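Local coordinates for protein isomerase/lactonizing enzyme (Agrobacterium tumefaciens, PDB 1RVK) that is of unknown function but belongs to the enolase superfamily, binds a magnesium ion and probably works as a magnesium-dependent isomerase or lactonizing enzyme, at residues R202-A207 and G227-E232; I168-W173 and K188-V193. All blocks are in the same frame, centred on the assembly; numbering follows the deposited sequence.

From the N terminus, strand 167-171 leads through a loop into helix 183-197, and interaction 2 closes this strand-to-helix connection by packing 188-193 back on 168-173. The chain then enters strand 202-206, passes through helix 213-224 and returns as strand 230-232, where interaction 1 closes. The two closures come in series; neither nests in the other nor crosses it. They are joined laterally, since strands 167-171 and 202-206 are parallel neighbours in the barrel sheet. Lys-169 forms a salt bridge with Glu-232 on the barrel's inner side. Interaction 2 ties a helix to the outside of the barrel, while interaction 1 joins two strands of its wall and carries two magnesium ligands.

Interaction 1: R202-A207 and G227-E232; sequences RLMIDA and GFDWIE. With MG (magnesium ion), chain B.
Met-204 and Trp-230 form the tightly packed part of this contact. The selenomethionine chain bends at its second and third torsions. This folds its methyl CE over one face of the indole, 3.4 Å from the centroid of the six-membered ring and offset toward the rim. Its SE stands above the same ring at a longer distance, a Met-aromatic contact. On the other face of the sheet, Leu-203 CB sits over the centre of the Phe-228 ring in a CH-pi contact, and CD1 reaches Phe-228 CE2. Ile-205 CG2 packs beside Phe-228 CD1.

The backbones are held by Asp-229 N to Leu-203 O at 2.7 Å and Glu-232 N to Ile-205 O at 2.8 Å. The bond between Ile-205 N and Trp-230 O is weak. Strands 202-206 and 230-232 run parallel, 19° apart, as the two strands of a beta-alpha-beta unit, with helix 213-224 connecting them along the chain. They are part of the barrel domain of the enolase superfamily.

At the C-terminal strand ends, Asp-206 OD1 and Glu-232 OE2 bind the magnesium ion at 2.1 and 2.2 Å. Glu-258 and three waters complete the site. Trp-230 NE1 donates to Glu-232 OE1 at 3.1 Å, with the acceptor tilted from the ring plane. Lys-169 forms a salt bridge with the same oxygen, so OE1 is held while OE2 faces the metal.

The opposite end is more open to solvent. Arg-202 NH1 meets Asp-229 OD2 at 2.7 Å. The oxygen lies in the guanidinium plane, but NH1 comes to the syn side of the carboxylate and is tilted out of its plane. The two planes are turned 68° apart. A water accepts from Leu-203 N and lies within hydrogen-bonding distance of Gly-227 O and Asp-229 OD1.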
# COMPACT_ATOMS: atom_id res chain seq x y z
N ARG A 202 4.95 14.88 12.51
CA ARG A 202 4.07 13.79 12.92
C ARG A 202 4.79 12.45 12.78
O ARG A 202 5.43 12.18 11.76
CB ARG A 202 2.77 13.81 12.09
CG ARG A 202 1.84 14.96 12.50
CD ARG A 202 0.65 15.10 11.55
NE ARG A 202 -0.24 16.18 11.97
CZ ARG A 202 -1.15 16.07 12.93
NH1 ARG A 202 -1.30 14.93 13.59
NH2 ARG A 202 -1.92 17.11 13.24
N LEU A 203 4.69 11.62 13.82
CA LEU A 203 5.38 10.33 13.84
C LEU A 203 4.47 9.15 14.09
O LEU A 203 3.53 9.23 14.89
CB LEU A 203 6.47 10.34 14.91
CG LEU A 203 7.58 11.39 14.74
CD1 LEU A 203 8.57 11.29 15.91
CD2 LEU A 203 8.29 11.14 13.43
N MSE A 204 4.76 8.04 13.42
CA MSE A 204 3.98 6.83 13.59
C MSE A 204 4.88 5.61 13.57
O MSE A 204 6.02 5.66 13.10
CB MSE A 204 2.91 6.76 12.50
CG MSE A 204 1.93 7.91 12.63
SE MSE A 204 2.36 9.35 11.45
CE MSE A 204 1.59 8.35 10.05
N ILE A 205 4.37 4.50 14.09
CA ILE A 205 5.14 3.27 14.16
C ILE A 205 4.33 2.05 13.75
O ILE A 205 3.19 1.87 14.17
CB ILE A 205 5.69 3.04 15.60
CG1 ILE A 205 6.35 1.67 15.72
CG2 ILE A 205 4.57 3.18 16.62
CD1 ILE A 205 7.67 1.55 15.01
N ASP A 206 4.95 1.24 12.90
CA ASP A 206 4.36 -0.00 12.40
C ASP A 206 5.40 -1.05 12.79
O ASP A 206 6.32 -1.35 12.03
CB ASP A 206 4.20 0.09 10.89
CG ASP A 206 3.46 -1.10 10.30
OD1 ASP A 206 3.26 -1.09 9.07
OD2 ASP A 206 3.08 -2.03 11.03
N ALA A 207 5.27 -1.57 14.00
CA ALA A 207 6.22 -2.55 14.52
C ALA A 207 5.89 -3.99 14.17
O ALA A 207 4.94 -4.26 13.44
CB ALA A 207 6.32 -2.39 16.04
N GLY A 227 4.57 11.19 22.04
CA GLY A 227 3.57 11.89 21.24
C GLY A 227 3.36 11.40 19.82
O GLY A 227 3.15 12.21 18.91
N PHE A 228 3.40 10.08 19.62
CA PHE A 228 3.19 9.52 18.29
C PHE A 228 1.72 9.59 17.89
O PHE A 228 0.83 9.48 18.74
CB PHE A 228 3.67 8.06 18.23
CG PHE A 228 5.12 7.91 17.85
CD1 PHE A 228 5.49 7.00 16.85
CD2 PHE A 228 6.11 8.67 18.46
CE1 PHE A 228 6.83 6.86 16.47
CE2 PHE A 228 7.45 8.53 18.09
CZ PHE A 228 7.81 7.62 17.09
N ASP A 229 1.47 9.76 16.59
CA ASP A 229 0.12 9.86 16.04
C ASP A 229 -0.65 8.55 16.04
O ASP A 229 -1.87 8.55 16.22
CB ASP A 229 0.18 10.40 14.60
CG ASP A 229 0.25 11.91 14.55
OD1 ASP A 229 0.68 12.53 15.54
OD2 ASP A 229 -0.11 12.47 13.49
N TRP A 230 0.03 7.44 15.80
CA TRP A 230 -0.64 6.16 15.82
C TRP A 230 0.30 4.98 15.91
O TRP A 230 1.50 5.09 15.63
CB TRP A 230 -1.58 6.01 14.59
CG TRP A 230 -0.94 5.62 13.25
CD1 TRP A 230 -0.09 4.57 13.00
CD2 TRP A 230 -1.21 6.22 11.97
NE1 TRP A 230 0.17 4.48 11.65
CE2 TRP A 230 -0.50 5.48 11.00
CE3 TRP A 230 -1.99 7.31 11.55
CZ2 TRP A 230 -0.55 5.79 9.63
CZ3 TRP A 230 -2.04 7.62 10.19
CH2 TRP A 230 -1.32 6.86 9.25
N ILE A 231 -0.25 3.85 16.34
CA ILE A 231 0.50 2.61 16.45
C ILE A 231 -0.21 1.73 15.43
O ILE A 231 -1.44 1.64 15.43
CB ILE A 231 0.44 2.02 17.89
CG1 ILE A 231 1.25 0.72 17.95
CG2 ILE A 231 -1.00 1.83 18.32
CD1 ILE A 231 1.35 0.13 19.34
N GLU A 232 0.56 1.10 14.56
CA GLU A 232 0.00 0.28 13.49
C GLU A 232 0.33 -1.21 13.55
O GLU A 232 1.49 -1.60 13.67
CB GLU A 232 0.48 0.86 12.16
CG GLU A 232 -0.07 0.21 10.90
CD GLU A 232 0.44 0.92 9.66
OE1 GLU A 232 0.64 2.15 9.72
OE2 GLU A 232 0.62 0.25 8.63
MG MG B . 1.64 -1.46 7.78
O HOH W 1 3.20 12.76 16.09
O HOH W 2 3.09 -0.96 15.77
O HOH W 3 0.99 -2.93 9.34
O HOH W 4 2.64 -3.12 6.56
O HOH W 5 2.75 -0.02 6.39

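Interaction 2: I168-W173 and K188-V193; sequences IKLHTW and KACAAV
Leu-170 makes the main contact from strand 168-171 to helix 188-193, whereas Lys-169 just before it sends its side chain to the other face of the strand, where NZ forms a salt bridge with Glu-329 and a hydrogen bond with Tyr-134. Leu-170 CG is anti to the carbonyl carbon, beside the backbone N (chi1 -58°), which carries the methyl fork out to the helix. CD2 lies 3.7 Å from Val-193 CG2, and the two side chains reach toward each other tip to tip. CD1 lies equally close to that same valine methyl, so Val-193 CG2 touches both branches of the leucine fork. CD1 also packs near Ala-189 CB at 4.1 Å and Cys-190 SG at 4.2 Å. The leucine thus spans a full helical turn, from Ala-189 to Val-193.

His-171 comes next and shares the face of Lys-169. This alternation is that of a strand in a beta/alpha barrel: one face turns to the interior with its metal site, the other to the surrounding helices. Strand 167-171, helix 183-197 and strand 202-206 make one beta-alpha-beta unit of this enolase-superfamily barrel. The helix runs back nearly antiparallel to the first strand, at 157°, with the segment axes 10.0 Å apart.

Beyond the strand, Thr-172 points toward the helix, and its CG2 lies 4.3 Å from Ala-189 CB, a light contact. Trp-173 follows, with its indole reaching back to the helix. CZ3 and CH2 lie 3.8 and 3.9 Å from Ala-189 CB, and the methyl approaches the ring obliquely. The indole also meets Tyr-153 edge-to-face and touches the ring of Trp-179.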
# COMPACT_ATOMS: atom_id res chain seq x y z
N ILE A 168 6.41 11.02 9.32
CA ILE A 168 7.36 9.92 9.15
C ILE A 168 6.87 8.69 9.89
O ILE A 168 6.49 8.78 11.06
CB ILE A 168 8.75 10.29 9.72
CG1 ILE A 168 9.31 11.49 8.97
CG2 ILE A 168 9.70 9.09 9.60
CD1 ILE A 168 10.57 12.06 9.60
N LYS A 169 6.87 7.53 9.23
CA LYS A 169 6.45 6.30 9.89
C LYS A 169 7.60 5.30 9.93
O LYS A 169 8.24 5.03 8.91
CB LYS A 169 5.26 5.65 9.18
CG LYS A 169 4.70 4.46 9.97
CD LYS A 169 3.40 3.92 9.38
CE LYS A 169 3.64 3.05 8.16
NZ LYS A 169 2.35 2.61 7.54
N LEU A 170 7.87 4.76 11.11
CA LEU A 170 8.93 3.78 11.23
C LEU A 170 8.38 2.37 11.18
O LEU A 170 7.33 2.09 11.75
CB LEU A 170 9.67 3.92 12.57
CG LEU A 170 10.36 5.19 13.04
CD1 LEU A 170 11.13 4.85 14.31
CD2 LEU A 170 11.31 5.72 11.98
N HIS A 171 9.08 1.49 10.47
CA HIS A 171 8.75 0.07 10.45
C HIS A 171 10.01 -0.38 11.20
O HIS A 171 11.12 -0.13 10.73
CB HIS A 171 8.75 -0.54 9.04
CG HIS A 171 7.51 -0.26 8.26
ND1 HIS A 171 7.34 0.89 7.51
CD2 HIS A 171 6.38 -0.99 8.09
CE1 HIS A 171 6.15 0.85 6.92
NE2 HIS A 171 5.55 -0.27 7.26
N THR A 172 9.85 -1.00 12.36
CA THR A 172 11.02 -1.42 13.12
C THR A 172 11.54 -2.82 12.80
O THR A 172 11.14 -3.41 11.80
CB THR A 172 10.78 -1.23 14.63
OG1 THR A 172 9.45 -1.65 14.97
CG2 THR A 172 10.93 0.24 15.00
N TRP A 173 12.42 -3.34 13.64
CA TRP A 173 13.04 -4.66 13.41
C TRP A 173 12.13 -5.88 13.56
O TRP A 173 11.39 -6.00 14.53
CB TRP A 173 14.25 -4.82 14.31
CG TRP A 173 15.31 -3.78 14.09
CD1 TRP A 173 16.32 -3.82 13.18
CD2 TRP A 173 15.44 -2.54 14.79
NE1 TRP A 173 17.09 -2.68 13.27
CE2 TRP A 173 16.57 -1.88 14.25
CE3 TRP A 173 14.72 -1.93 15.83
CZ2 TRP A 173 16.99 -0.63 14.71
CZ3 TRP A 173 15.15 -0.68 16.29
CH2 TRP A 173 16.27 -0.04 15.73
N LYS A 188 13.48 2.61 21.49
CA LYS A 188 14.68 3.44 21.38
C LYS A 188 14.72 4.12 20.02
O LYS A 188 15.14 5.27 19.90
CB LYS A 188 15.96 2.61 21.55
CG LYS A 188 16.26 2.16 22.97
CD LYS A 188 17.70 1.67 23.06
CE LYS A 188 17.93 0.82 24.30
NZ LYS A 188 17.28 -0.51 24.19
N ALA A 189 14.29 3.40 18.99
CA ALA A 189 14.27 3.96 17.64
C ALA A 189 13.27 5.11 17.60
O ALA A 189 13.55 6.18 17.07
CB ALA A 189 13.88 2.89 16.63
N CYS A 190 12.09 4.88 18.17
CA CYS A 190 11.06 5.90 18.20
C CYS A 190 11.53 7.14 18.94
O CYS A 190 11.29 8.27 18.49
CB CYS A 190 9.79 5.35 18.86
SG CYS A 190 8.94 4.12 17.83
N ALA A 191 12.20 6.94 20.06
CA ALA A 191 12.70 8.04 20.87
C ALA A 191 13.78 8.81 20.11
O ALA A 191 13.83 10.04 20.16
CB ALA A 191 13.26 7.52 22.18
N ALA A 192 14.66 8.08 19.43
CA ALA A 192 15.73 8.69 18.65
C ALA A 192 15.16 9.58 17.55
O ALA A 192 15.67 10.68 17.31
CB ALA A 192 16.62 7.61 18.05
N VAL A 193 14.11 9.11 16.89
CA VAL A 193 13.50 9.90 15.82
C VAL A 193 12.82 11.15 16.38
O VAL A 193 12.97 12.24 15.82
CB VAL A 193 12.47 9.07 15.02
CG1 VAL A 193 11.71 9.97 14.06
CG2 VAL A 193 13.19 7.97 14.24